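Local coordinates for sugar ABC transporter (Sugar-binding protein) (Bacillus halodurans, PDB 4YO7) that probably serves as the solute-binding component of a sugar ABC transporter, and holds a molecule of myo-inositol in its ligand pocket, at residues E149-G154 with N190-E195; E159-L164 with I257-D262; K163-E168 with I229-A234; F210-G215 with A243-E248. All blocks are in the same frame, centred on the assembly; numbering follows the deposited sequence.

Overall arrangement
All four contacts lie in the lobe built on the parallel sheet of strands 200-207, 169-175, 231-234 and 257-259. Interactions 1, 2 and 3 share helix 150-164, taking its first turns, its last turns and the loop after it. Interactions 2 and 3, centres about 7 Å apart, reach neighbouring strands, 257-259 and 231-234. Along the chain interaction 1 crosses both and closes before interaction 4 opens. Interaction 4 joins helices 212-224 and 237-249, its centre about 16 Å from that of interaction 2, whose loop encloses it. Val258 meets Ile244 and Leu247 there, so the sheet is packed on both faces. Asp262 links this lobe to the inositol through two hydrogen bonds.

Interaction 1. Residues E149-G154 with N190-E195; sequences ESIQSG and NKQIIE. With NA (sodium ion), chain G.
A close helix-helix approach joins the first turns of helix 150-164 to the last turns of helix 181-195, where Gly154 faces Asn190 and Ile151 meets Gln192. The backbones come closest at Gly154 and Asn190, whose CA atoms are 4.9 Å apart. Gly154 makes this spacing possible, since a beta carbon built on it would point at the partner helix and fall 3.3 Å from Asn190 N.

Beside this point a methyl meets an amide. Ile151 holds CG1 opposite its own backbone nitrogen (chi1 -168°) and stays extended beyond it, which carries CD1 across to the Gln192 amide, 3.7 Å from Gln192 NE2. The two side chains cross at about a right angle, and Ile151 CD1 lies above the plane of the Gln192 amide, displaced toward its nitrogen and oxygen. That amide is held from within its own helix, where NE2 bonds to Glu188 OE2.

In the periplasmic binding protein fold these two helices pack side by side on the parallel sheet that holds strand 169-175, Ile194 touching Ile171 and Ile173 of that strand. At the start of helix 150-164, Ser153 OG donates to Ser150 O over 2.8 Å, in the carbonyl plane and on a lone pair, with a C=O...OG angle of 138°. At the far end of helix 181-195, Ile194 O binds the sodium ion at 2.5 Å, and three waters with the carbonyl oxygens of His197 and Leu200 make up the other five ligands.

Interaction 2. Residues E159-L164 with I257-D262; sequences EEVAKL and IVAGID. With INS (1,2,3,4,5,6-hexahydroxy-cyclohexane), chain F.
Ile257 sets CG1 opposite its carbonyl carbon (chi1 -67°) and extends beyond it, which carries CD1 to the last turn of helix 150-164, 3.5 Å from Leu164 CB. CG2 of the same residue, standing opposite the backbone nitrogen, is turned to the two other apolar groups of the helix: it lies 4.1 Å from Leu164 CD1 and 4.3 Å from Val161 CG1. One turn earlier along the helix, Val161 CG2 touches Ala259 CB at 3.7 Å. Ile257 and Ala259, alternate residues of the strand, therefore both point to the helix, whereas Val258 between them points the other way. Across these segments the contact is purely apolar.

Past the strand the chain reaches the ligand pocket. Asp262 offers its two carboxylate oxygens to neighbouring hydroxyls of the inositol, OD1 accepting from O3 and OD2 from O4, each over 2.6 Å. Gln282 NE2 adds a weak bond to OD2. Without the Asp262 carboxylate, as with an alanine here, O3 and O4 would probably lose these acceptors and the ring would be held less firmly on that side. Arg134, Asp56, Asn133, Arg186, Asn236 and Gln282 also hydrogen-bond the ligand.

The short helix and strand segments run nearly antiparallel, at 172° with axes 9.8 Å apart, the usual alpha/beta layering. Strand 257-259 is an edge strand of its four-stranded sheet, hydrogen-bonded to strand 231-234, with helix 150-164 on one face and helix 237-249, reached by Val258, on the other.

Interaction 3. Residues K163-E168 with I229-A234; sequences KLLNNE and IDAVVA
Apolar packing carries this contact, and it comes from the two methyl branches of Leu165. CD1 rests on Ala231 CB at 4.1 Å, while CD2 meets Asp230 CB at an equal distance. The CB of Leu165 points toward the strand, and with CG opposite the carbonyl carbon (chi1 -66°) the two methyls reach consecutive residues. Ile171 and Ile257, from the strands next to 231-234, also touch Leu165, so its side chain packs against three neighbouring strands of the sheet.

The backbone bonds explain how Leu165 is placed. It ends helix 150-164 in a Schellman motif: Asn166, with positive phi, donates to Lys163 O over 3.1 Å, and Asn167 N probably bonds to Ala162 O. A type I' beta turn from Leu165 to Glu168 follows at once, closed by Glu168 N to Leu165 O. This tight reversal lets the chain leave the helix and enter strand 169-175 of the parallel sheet, the alpha-to-beta step of an alternating alpha/beta fold.

Polar contacts tie down the other partner. Asp230 OD2 accepts from Asn170 N, so the carboxylate is used at the start of strand 169-175 and leaves the carbon side of Asp230 to the leucine.

Interaction 4. Residues F210-G215 with A243-E248; sequences FDRSEG and AILALE
Asp211 OD2 takes the capping bond at the head of helix 212-224, the helix whose Arg212 and Gly215 meet Leu245 and Ala243 of helix 237-249. As N-cap, Asp211 accepts from Glu214 N over 2.9 Å, with an N-H...O angle of 156°, using the anti lone pair of OD2. Ser213 OG is also modelled as donating to this oxygen, but at 2.5 Å the distance is unusually short and the bond doubtful in detail. Asp211 carries its carboxylate opposite the backbone nitrogen (chi1 -176°), which swings it back over the opening turn, and Gly215 N to Asp211 O supplies that turn's backbone bond.

The capped turn lies beside the middle of helix 237-249. The nearest backbone approach puts Gly215 CA and Ala243 CA 5.3 Å apart; the small size of both residues allows it, and Gly215 O comes to 4.0 Å from Ala243 N. At the edge, the aliphatic part of Arg212 reaches Leu245, with CD 4.4 Å from Leu245 CD1. The guanidinium has its partner elsewhere, since NH2 forms a salt bridge with Glu238 at the start of helix 237-249. Ala246 extends the packing to Met216, Met219 and Glu220 of helix 212-224.

Two neighbouring helices, each following a strand of the parallel sheet (200-207 and 231-234), are what a Rossmann-like lobe of a periplasmic binding protein is built from.

Interaction 1. Residues E149-G154 with N190-E195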
loop_
_atom_site.group_PDB
_atom_site.type_symbol
_atom_site.label_atom_id
_atom_site.label_comp_id
_atom_site.label_asym_id
_atom_site.label_seq_id
_atom_site.Cartn_x
_atom_site.Cartn_y
_atom_site.Cartn_z
ATOM N N GLU A 149 -0.388 0.480 -9.263
ATOM C CA GLU A 149 0.983 0.617 -9.749
ATOM C C GLU A 149 1.748 1.674 -8.950
ATOM O O GLU A 149 1.502 2.870 -9.091
ATOM C CB GLU A 149 0.960 0.990 -11.227
ATOM C CG GLU A 149 2.342 1.123 -11.847
ATOM C CD GLU A 149 3.002 -0.229 -12.070
ATOM O OE1 GLU A 149 2.343 -1.127 -12.652
ATOM O OE2 GLU A 149 4.178 -0.394 -11.666
ATOM N N SER A 150 2.668 1.221 -8.110
ATOM C CA SER A 150 3.275 2.079 -7.116
ATOM C C SER A 150 3.928 3.333 -7.663
ATOM O O SER A 150 3.762 4.410 -7.084
ATOM C CB SER A 150 4.319 1.276 -6.339
ATOM O OG SER A 150 3.692 0.230 -5.636
ATOM N N ILE A 151 4.679 3.212 -8.756
ATOM C CA ILE A 151 5.402 4.383 -9.244
ATOM C C ILE A 151 4.425 5.493 -9.642
ATOM O O ILE A 151 4.768 6.674 -9.503
ATOM C CB ILE A 151 6.329 4.052 -10.420
ATOM C CG1 ILE A 151 7.264 5.231 -10.690
ATOM C CG2 ILE A 151 5.539 3.651 -11.631
ATOM C CD1 ILE A 151 8.399 4.935 -11.600
ATOM N N GLN A 152 3.218 5.114 -10.090
ATOM C CA GLN A 152 2.170 6.074 -10.473
ATOM C C GLN A 152 1.803 6.946 -9.260
ATOM O O GLN A 152 1.622 8.170 -9.392
ATOM C CB GLN A 152 0.918 5.345 -11.039
ATOM C CG GLN A 152 -0.369 6.216 -11.196
ATOM C CD GLN A 152 -1.629 5.471 -11.763
ATOM O OE1 GLN A 152 -2.220 4.575 -11.126
ATOM N NE2 GLN A 152 -2.057 5.891 -12.951
ATOM N N SER A 153 1.700 6.345 -8.078
ATOM C CA SER A 153 1.364 7.151 -6.903
ATOM C C SER A 153 2.491 8.131 -6.521
ATOM O O SER A 153 2.209 9.274 -6.118
ATOM C CB SER A 153 0.980 6.270 -5.706
ATOM O OG SER A 153 2.017 5.502 -5.149
ATOM N N GLY A 154 3.754 7.718 -6.669
ATOM C CA GLY A 154 4.865 8.615 -6.382
ATOM C C GLY A 154 4.951 9.742 -7.402
ATOM O O GLY A 154 5.235 10.894 -7.050
ATOM N N ASN A 190 8.813 9.764 -7.054
ATOM C CA ASN A 190 9.143 11.080 -6.502
ATOM C C ASN A 190 10.401 11.635 -7.176
ATOM O O ASN A 190 10.441 12.782 -7.634
ATOM C CB ASN A 190 9.416 11.041 -5.006
ATOM C CG ASN A 190 8.189 10.749 -4.161
ATOM O OD1 ASN A 190 7.025 10.880 -4.584
ATOM N ND2 ASN A 190 8.450 10.398 -2.927
ATOM N N LYS A 191 11.453 10.814 -7.202
ATOM C CA LYS A 191 12.725 11.277 -7.742
ATOM C C LYS A 191 12.681 11.571 -9.237
ATOM O O LYS A 191 13.433 12.425 -9.718
ATOM C CB LYS A 191 13.829 10.271 -7.429
ATOM C CG LYS A 191 14.135 10.247 -5.937
ATOM C CD LYS A 191 15.365 9.428 -5.590
ATOM C CE LYS A 191 15.686 9.514 -4.100
ATOM N NZ LYS A 191 16.992 8.863 -3.763
ATOM N N GLN A 192 11.821 10.888 -9.981
ATOM C CA GLN A 192 11.714 11.162 -11.414
ATOM C C GLN A 192 11.154 12.559 -11.637
ATOM O O GLN A 192 11.582 13.253 -12.576
ATOM C CB GLN A 192 10.859 10.109 -12.108
ATOM C CG GLN A 192 11.646 8.807 -12.360
ATOM C CD GLN A 192 10.850 7.749 -13.104
ATOM O OE1 GLN A 192 9.774 8.023 -13.634
ATOM N NE2 GLN A 192 11.395 6.532 -13.166
ATOM N N ILE A 193 10.236 12.993 -10.771
ATOM C CA ILE A 193 9.682 14.343 -10.883
ATOM C C ILE A 193 10.732 15.341 -10.417
ATOM O O ILE A 193 10.916 16.415 -11.005
ATOM C CB ILE A 193 8.384 14.536 -10.053
ATOM C CG1 ILE A 193 7.258 13.602 -10.523
ATOM C CG2 ILE A 193 7.937 16.013 -10.077
ATOM C CD1 ILE A 193 6.878 13.713 -12.000
ATOM N N ILE A 194 11.427 15.008 -9.342
ATOM C CA ILE A 194 12.394 15.926 -8.777
ATOM C C ILE A 194 13.511 16.176 -9.792
ATOM O O ILE A 194 14.014 17.291 -9.899
ATOM C CB ILE A 194 12.942 15.381 -7.432
ATOM C CG1 ILE A 194 11.860 15.517 -6.356
ATOM C CG2 ILE A 194 14.218 16.132 -7.020
ATOM C CD1 ILE A 194 12.085 14.681 -5.078
ATOM N N GLU A 195 13.872 15.145 -10.555
ATOM C CA GLU A 195 14.962 15.242 -11.533
ATOM C C GLU A 195 14.558 16.068 -12.766
ATOM O O GLU A 195 15.421 16.530 -13.518
ATOM C CB GLU A 195 15.425 13.846 -11.945
ATOM C CG GLU A 195 16.269 13.199 -10.831
ATOM C CD GLU A 195 16.431 11.692 -10.965
ATOM O OE1 GLU A 195 16.086 11.134 -12.031
ATOM O OE2 GLU A 195 16.900 11.062 -9.988
HETATM NA NA NA G . 16.087 18.499 -9.410
HETATM O O HOH W 1 16.926 18.473 -11.653
HETATM O O HOH W 2 18.242 19.710 -9.116
HETATM O O HOH W 3 17.335 16.652 -8.649
#

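Interaction 2. Residues E159-L164 with I257-D262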
loop_
_atom_site.group_PDB
_atom_site.type_symbol
_atom_site.label_atom_id
_atom_site.label_comp_id
_atom_site.label_asym_id
_atom_site.label_seq_id
_atom_site.Cartn_x
_atom_site.Cartn_y
_atom_site.Cartn_z
ATOM N N GLU A 159 4.305 15.287 -8.537
ATOM C CA GLU A 159 3.860 16.281 -9.509
ATOM C C GLU A 159 3.103 17.420 -8.819
ATOM O O GLU A 159 3.304 18.596 -9.121
ATOM C CB GLU A 159 2.960 15.646 -10.559
ATOM C CG GLU A 159 3.642 14.927 -11.688
ATOM C CD GLU A 159 2.627 14.158 -12.526
ATOM O OE1 GLU A 159 1.418 14.497 -12.446
ATOM O OE2 GLU A 159 3.033 13.217 -13.243
ATOM N N GLU A 160 2.223 17.069 -7.893
ATOM C CA GLU A 160 1.389 18.079 -7.255
ATOM C C GLU A 160 2.237 18.897 -6.280
ATOM O O GLU A 160 2.115 20.128 -6.217
ATOM C CB GLU A 160 0.194 17.423 -6.553
ATOM C CG GLU A 160 -0.757 18.407 -5.896
ATOM C CD GLU A 160 -1.444 19.353 -6.864
ATOM O OE1 GLU A 160 -1.459 19.108 -8.096
ATOM O OE2 GLU A 160 -1.964 20.381 -6.382
ATOM N N VAL A 161 3.131 18.239 -5.543
ATOM C CA VAL A 161 4.003 18.972 -4.622
ATOM C C VAL A 161 4.860 19.967 -5.402
ATOM O O VAL A 161 5.040 21.113 -4.982
ATOM C CB VAL A 161 4.904 18.003 -3.782
ATOM C CG1 VAL A 161 5.948 18.766 -3.002
ATOM C CG2 VAL A 161 4.057 17.169 -2.849
ATOM N N ALA A 162 5.382 19.537 -6.545
ATOM C CA ALA A 162 6.176 20.422 -7.401
ATOM C C ALA A 162 5.364 21.651 -7.838
ATOM O O ALA A 162 5.880 22.769 -7.819
ATOM C CB ALA A 162 6.669 19.680 -8.614
ATOM N N LYS A 163 4.108 21.442 -8.217
ATOM C CA LYS A 163 3.244 22.568 -8.581
ATOM C C LYS A 163 3.084 23.530 -7.418
ATOM O O LYS A 163 3.170 24.749 -7.596
ATOM C CB LYS A 163 1.878 22.079 -9.056
ATOM C CG LYS A 163 1.940 21.448 -10.421
ATOM C CD LYS A 163 0.618 20.827 -10.837
ATOM C CE LYS A 163 0.788 19.929 -12.066
ATOM N NZ LYS A 163 -0.434 19.118 -12.378
ATOM N N LEU A 164 2.890 22.995 -6.221
ATOM C CA LEU A 164 2.690 23.830 -5.053
ATOM C C LEU A 164 3.943 24.628 -4.706
ATOM O O LEU A 164 3.853 25.734 -4.173
ATOM C CB LEU A 164 2.265 22.973 -3.875
ATOM C CG LEU A 164 0.896 22.300 -3.924
ATOM C CD1 LEU A 164 0.771 21.257 -2.835
ATOM C CD2 LEU A 164 -0.208 23.317 -3.772
ATOM N N ILE A 257 5.186 21.974 3.166
ATOM C CA ILE A 257 4.176 21.192 2.465
ATOM C C ILE A 257 4.335 19.729 2.917
ATOM O O ILE A 257 5.452 19.231 2.983
ATOM C CB ILE A 257 4.338 21.337 0.924
ATOM C CG1 ILE A 257 4.005 22.774 0.504
ATOM C CG2 ILE A 257 3.459 20.334 0.161
ATOM C CD1 ILE A 257 4.214 23.048 -0.963
ATOM N N VAL A 258 3.231 19.062 3.258
ATOM C CA VAL A 258 3.260 17.645 3.644
ATOM C C VAL A 258 2.416 16.832 2.675
ATOM O O VAL A 258 1.288 17.201 2.344
ATOM C CB VAL A 258 2.744 17.433 5.088
ATOM C CG1 VAL A 258 2.894 15.973 5.524
ATOM C CG2 VAL A 258 3.497 18.351 6.047
ATOM N N ALA A 259 2.978 15.715 2.246
ATOM C CA ALA A 259 2.314 14.810 1.311
ATOM C C ALA A 259 2.395 13.362 1.780
ATOM O O ALA A 259 3.428 12.914 2.292
ATOM C CB ALA A 259 2.925 14.966 -0.070
ATOM N N GLY A 260 1.300 12.624 1.546
ATOM C CA GLY A 260 1.236 11.190 1.797
ATOM C C GLY A 260 0.644 10.435 0.619
ATOM O O GLY A 260 0.400 11.023 -0.443
ATOM N N ILE A 261 0.444 9.131 0.814
ATOM C CA ILE A 261 -0.216 8.245 -0.152
ATOM C C ILE A 261 -1.091 7.289 0.631
ATOM O O ILE A 261 -0.657 6.794 1.667
ATOM C CB ILE A 261 0.819 7.447 -1.032
ATOM C CG1 ILE A 261 1.551 8.425 -1.973
ATOM C CG2 ILE A 261 0.148 6.314 -1.835
ATOM C CD1 ILE A 261 2.768 7.860 -2.670
ATOM N N ASP A 262 -2.309 7.103 0.110
ATOM C CA ASP A 262 -3.327 6.102 0.484
ATOM C C ASP A 262 -4.716 6.754 0.504
ATOM O O ASP A 262 -5.693 6.134 0.127
ATOM C CB ASP A 262 -3.093 5.449 1.851
ATOM C CG ASP A 262 -2.017 4.353 1.841
ATOM O OD1 ASP A 262 -1.510 4.062 2.940
ATOM O OD2 ASP A 262 -1.676 3.798 0.763
HETATM C C1 INS F . 1.330 -1.168 3.210
HETATM C C2 INS F . 0.697 0.000 3.958
HETATM C C3 INS F . 0.809 1.257 3.094
HETATM C C4 INS F . 0.107 1.070 1.744
HETATM C C5 INS F . 0.723 -0.144 1.018
HETATM C C6 INS F . 0.613 -1.387 1.889
HETATM O O1 INS F . 1.223 -2.391 3.990
HETATM O O2 INS F . -0.678 -0.314 4.171
HETATM O O3 INS F . 0.195 2.339 3.855
HETATM O O4 INS F . 0.327 2.224 0.919
HETATM O O5 INS F . -0.026 -0.373 -0.188
HETATM O O6 INS F . 1.282 -2.499 1.177
#

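Interaction 3. Residues K163-E168 with I229-A234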
loop_
_atom_site.group_PDB
_atom_site.type_symbol
_atom_site.label_atom_id
_atom_site.label_comp_id
_atom_site.label_asym_id
_atom_site.label_seq_id
_atom_site.Cartn_x
_atom_site.Cartn_y
_atom_site.Cartn_z
ATOM N N LYS A 163 4.108 21.442 -8.217
ATOM C CA LYS A 163 3.244 22.568 -8.581
ATOM C C LYS A 163 3.084 23.530 -7.418
ATOM O O LYS A 163 3.170 24.749 -7.596
ATOM C CB LYS A 163 1.878 22.079 -9.056
ATOM C CG LYS A 163 1.940 21.448 -10.421
ATOM C CD LYS A 163 0.618 20.827 -10.837
ATOM C CE LYS A 163 0.788 19.929 -12.066
ATOM N NZ LYS A 163 -0.434 19.118 -12.378
ATOM N N LEU A 164 2.890 22.995 -6.221
ATOM C CA LEU A 164 2.690 23.830 -5.053
ATOM C C LEU A 164 3.943 24.628 -4.706
ATOM O O LEU A 164 3.853 25.734 -4.173
ATOM C CB LEU A 164 2.265 22.973 -3.875
ATOM C CG LEU A 164 0.896 22.300 -3.924
ATOM C CD1 LEU A 164 0.771 21.257 -2.835
ATOM C CD2 LEU A 164 -0.208 23.317 -3.772
ATOM N N LEU A 165 5.107 24.076 -5.034
ATOM C CA LEU A 165 6.388 24.730 -4.763
ATOM C C LEU A 165 6.872 25.622 -5.910
ATOM O O LEU A 165 7.934 26.253 -5.806
ATOM C CB LEU A 165 7.458 23.680 -4.478
ATOM C CG LEU A 165 7.284 22.855 -3.199
ATOM C CD1 LEU A 165 8.304 21.752 -3.160
ATOM C CD2 LEU A 165 7.422 23.756 -1.980
ATOM N N ASN A 166 6.102 25.688 -6.992
ATOM C CA ASN A 166 6.538 26.375 -8.207
ATOM C C ASN A 166 7.918 25.863 -8.629
ATOM O O ASN A 166 8.795 26.616 -9.054
ATOM C CB ASN A 166 6.540 27.885 -8.001
ATOM C CG ASN A 166 5.146 28.434 -7.882
ATOM O OD1 ASN A 166 4.367 28.364 -8.830
ATOM N ND2 ASN A 166 4.810 28.965 -6.710
ATOM N N ASN A 167 8.082 24.550 -8.496
ATOM C CA ASN A 167 9.287 23.832 -8.915
ATOM C C ASN A 167 10.563 24.230 -8.180
ATOM O O ASN A 167 11.671 23.976 -8.653
ATOM C CB ASN A 167 9.478 24.001 -10.415
ATOM C CG ASN A 167 8.367 23.360 -11.194
ATOM O OD1 ASN A 167 7.747 22.401 -10.722
ATOM N ND2 ASN A 167 8.102 23.868 -12.383
ATOM N N GLU A 168 10.414 24.821 -7.000
ATOM C CA GLU A 168 11.572 25.207 -6.207
ATOM C C GLU A 168 11.402 24.802 -4.760
ATOM O O GLU A 168 10.462 25.235 -4.095
ATOM C CB GLU A 168 11.812 26.723 -6.287
ATOM C CG GLU A 168 12.072 27.226 -7.697
ATOM C CD GLU A 168 12.543 28.669 -7.731
ATOM O OE1 GLU A 168 12.460 29.352 -6.687
ATOM O OE2 GLU A 168 13.002 29.115 -8.806
ATOM N N ILE A 229 13.878 22.605 5.032
ATOM C CA ILE A 229 12.941 21.699 4.367
ATOM C C ILE A 229 11.730 22.496 3.879
ATOM O O ILE A 229 11.131 23.240 4.640
ATOM C CB ILE A 229 12.464 20.586 5.331
ATOM C CG1 ILE A 229 13.658 19.771 5.849
ATOM C CG2 ILE A 229 11.429 19.678 4.670
ATOM C CD1 ILE A 229 13.292 18.757 6.927
ATOM N N ASP A 230 11.356 22.319 2.619
ATOM C CA ASP A 230 10.191 22.998 2.077
ATOM C C ASP A 230 9.008 22.051 1.912
ATOM O O ASP A 230 7.862 22.492 1.932
ATOM C CB ASP A 230 10.530 23.660 0.743
ATOM C CG ASP A 230 11.581 24.720 0.896
ATOM O OD1 ASP A 230 11.327 25.696 1.625
ATOM O OD2 ASP A 230 12.672 24.576 0.319
ATOM N N ALA A 231 9.290 20.756 1.780
ATOM C CA ALA A 231 8.250 19.727 1.657
ATOM C C ALA A 231 8.731 18.418 2.228
ATOM O O ALA A 231 9.892 18.038 2.049
ATOM C CB ALA A 231 7.847 19.529 0.214
ATOM N N VAL A 232 7.813 17.744 2.916
ATOM C CA VAL A 232 8.031 16.408 3.433
ATOM C C VAL A 232 7.118 15.508 2.625
ATOM O O VAL A 232 5.907 15.697 2.625
ATOM C CB VAL A 232 7.728 16.310 4.933
ATOM C CG1 VAL A 232 7.803 14.842 5.406
ATOM C CG2 VAL A 232 8.696 17.187 5.703
ATOM N N VAL A 233 7.708 14.559 1.913
ATOM C CA VAL A 233 6.984 13.733 0.969
ATOM C C VAL A 233 7.154 12.284 1.410
ATOM O O VAL A 233 8.260 11.742 1.386
ATOM C CB VAL A 233 7.492 13.969 -0.475
ATOM C CG1 VAL A 233 6.696 13.159 -1.444
ATOM C CG2 VAL A 233 7.373 15.444 -0.825
ATOM N N ALA A 234 6.054 11.682 1.843
ATOM C CA ALA A 234 6.099 10.370 2.491
ATOM C C ALA A 234 5.481 9.297 1.630
ATOM O O ALA A 234 4.457 9.517 0.988
ATOM C CB ALA A 234 5.386 10.429 3.827
#

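Interaction 4. Residues F210-G215 with A243-E248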
loop_
_atom_site.group_PDB
_atom_site.type_symbol
_atom_site.label_atom_id
_atom_site.label_comp_id
_atom_site.label_asym_id
_atom_site.label_seq_id
_atom_site.Cartn_x
_atom_site.Cartn_y
_atom_site.Cartn_z
ATOM N N PHE A 210 6.682 2.915 7.263
ATOM C CA PHE A 210 5.231 3.047 7.057
ATOM C C PHE A 210 4.462 3.337 8.338
ATOM O O PHE A 210 3.223 3.178 8.366
ATOM C CB PHE A 210 4.652 1.800 6.385
ATOM C CG PHE A 210 4.894 1.706 4.894
ATOM C CD1 PHE A 210 4.805 2.820 4.059
ATOM C CD2 PHE A 210 5.165 0.481 4.325
ATOM C CE1 PHE A 210 4.972 2.705 2.705
ATOM C CE2 PHE A 210 5.347 0.372 2.968
ATOM C CZ PHE A 210 5.261 1.495 2.159
ATOM N N ASP A 211 5.167 3.815 9.374
ATOM C CA ASP A 211 4.617 3.933 10.726
ATOM C C ASP A 211 4.474 5.392 11.205
ATOM O O ASP A 211 5.365 6.222 10.987
ATOM C CB ASP A 211 5.512 3.139 11.691
ATOM C CG ASP A 211 4.976 3.118 13.094
ATOM O OD1 ASP A 211 4.050 2.329 13.345
ATOM O OD2 ASP A 211 5.474 3.884 13.936
ATOM N N ARG A 212 3.337 5.714 11.812
ATOM C CA ARG A 212 3.083 7.075 12.311
ATOM C C ARG A 212 4.051 7.516 13.393
ATOM O O ARG A 212 4.597 8.613 13.332
ATOM C CB ARG A 212 1.656 7.189 12.850
ATOM C CG ARG A 212 1.193 8.619 13.084
ATOM C CD ARG A 212 -0.205 8.665 13.673
ATOM N NE ARG A 212 -1.189 8.072 12.784
ATOM C CZ ARG A 212 -2.490 8.305 12.850
ATOM N NH1 ARG A 212 -2.962 9.128 13.776
ATOM N NH2 ARG A 212 -3.316 7.724 11.984
ATOM N N SER A 213 4.270 6.678 14.398
ATOM C CA SER A 213 5.134 7.096 15.491
ATOM C C SER A 213 6.583 7.235 14.995
ATOM O O SER A 213 7.307 8.143 15.419
ATOM C CB SER A 213 5.029 6.108 16.673
ATOM O OG SER A 213 5.399 4.809 16.252
ATOM N N GLU A 214 7.011 6.360 14.085
ATOM C CA GLU A 214 8.359 6.482 13.508
ATOM C C GLU A 214 8.472 7.736 12.632
ATOM O O GLU A 214 9.515 8.398 12.601
ATOM C CB GLU A 214 8.752 5.243 12.677
ATOM C CG GLU A 214 9.288 4.062 13.459
ATOM C CD GLU A 214 10.494 4.434 14.301
ATOM O OE1 GLU A 214 11.588 4.674 13.741
ATOM O OE2 GLU A 214 10.333 4.525 15.525
ATOM N N GLY A 215 7.409 8.057 11.893
ATOM C CA GLY A 215 7.367 9.294 11.137
ATOM C C GLY A 215 7.545 10.511 12.033
ATOM O O GLY A 215 8.250 11.447 11.672
ATOM N N ALA A 243 4.728 13.050 10.733
ATOM C CA ALA A 243 5.503 14.264 10.492
ATOM C C ALA A 243 4.719 15.508 10.883
ATOM O O ALA A 243 5.268 16.458 11.457
ATOM C CB ALA A 243 5.902 14.336 9.067
ATOM N N ILE A 244 3.431 15.491 10.588
ATOM C CA ILE A 244 2.545 16.594 10.944
ATOM C C ILE A 244 2.538 16.818 12.454
ATOM O O ILE A 244 2.620 17.958 12.909
ATOM C CB ILE A 244 1.100 16.326 10.415
ATOM C CG1 ILE A 244 1.065 16.568 8.904
ATOM C CG2 ILE A 244 0.059 17.195 11.136
ATOM C CD1 ILE A 244 -0.113 15.978 8.185
ATOM N N LEU A 245 2.449 15.740 13.231
ATOM C CA LEU A 245 2.483 15.866 14.686
ATOM C C LEU A 245 3.762 16.547 15.147
ATOM O O LEU A 245 3.746 17.377 16.069
ATOM C CB LEU A 245 2.361 14.501 15.350
ATOM C CG LEU A 245 1.014 13.791 15.232
ATOM C CD1 LEU A 245 1.112 12.360 15.710
ATOM C CD2 LEU A 245 -0.032 14.543 16.020
ATOM N N ALA A 246 4.881 16.199 14.525
ATOM C CA ALA A 246 6.143 16.798 14.920
ATOM C C ALA A 246 6.217 18.263 14.499
ATOM O O ALA A 246 6.703 19.107 15.254
ATOM C CB ALA A 246 7.302 16.019 14.338
ATOM N N LEU A 247 5.765 18.557 13.287
ATOM C CA LEU A 247 5.789 19.924 12.779
ATOM C C LEU A 247 4.859 20.785 13.631
ATOM O O LEU A 247 5.217 21.897 14.015
ATOM C CB LEU A 247 5.380 19.968 11.307
ATOM C CG LEU A 247 6.398 19.399 10.302
ATOM C CD1 LEU A 247 5.709 18.994 9.002
ATOM C CD2 LEU A 247 7.511 20.440 10.099
ATOM N N GLU A 248 3.684 20.259 13.960
ATOM C CA GLU A 248 2.722 21.006 14.790
ATOM C C GLU A 248 3.324 21.395 16.110
ATOM O O GLU A 248 3.080 22.494 16.619
ATOM C CB GLU A 248 1.469 20.184 15.076
ATOM C CG GLU A 248 0.368 20.371 14.087
ATOM C CD GLU A 248 -0.859 19.551 14.443
ATOM O OE1 GLU A 248 -0.703 18.506 15.114
ATOM O OE2 GLU A 248 -1.971 19.957 14.059
#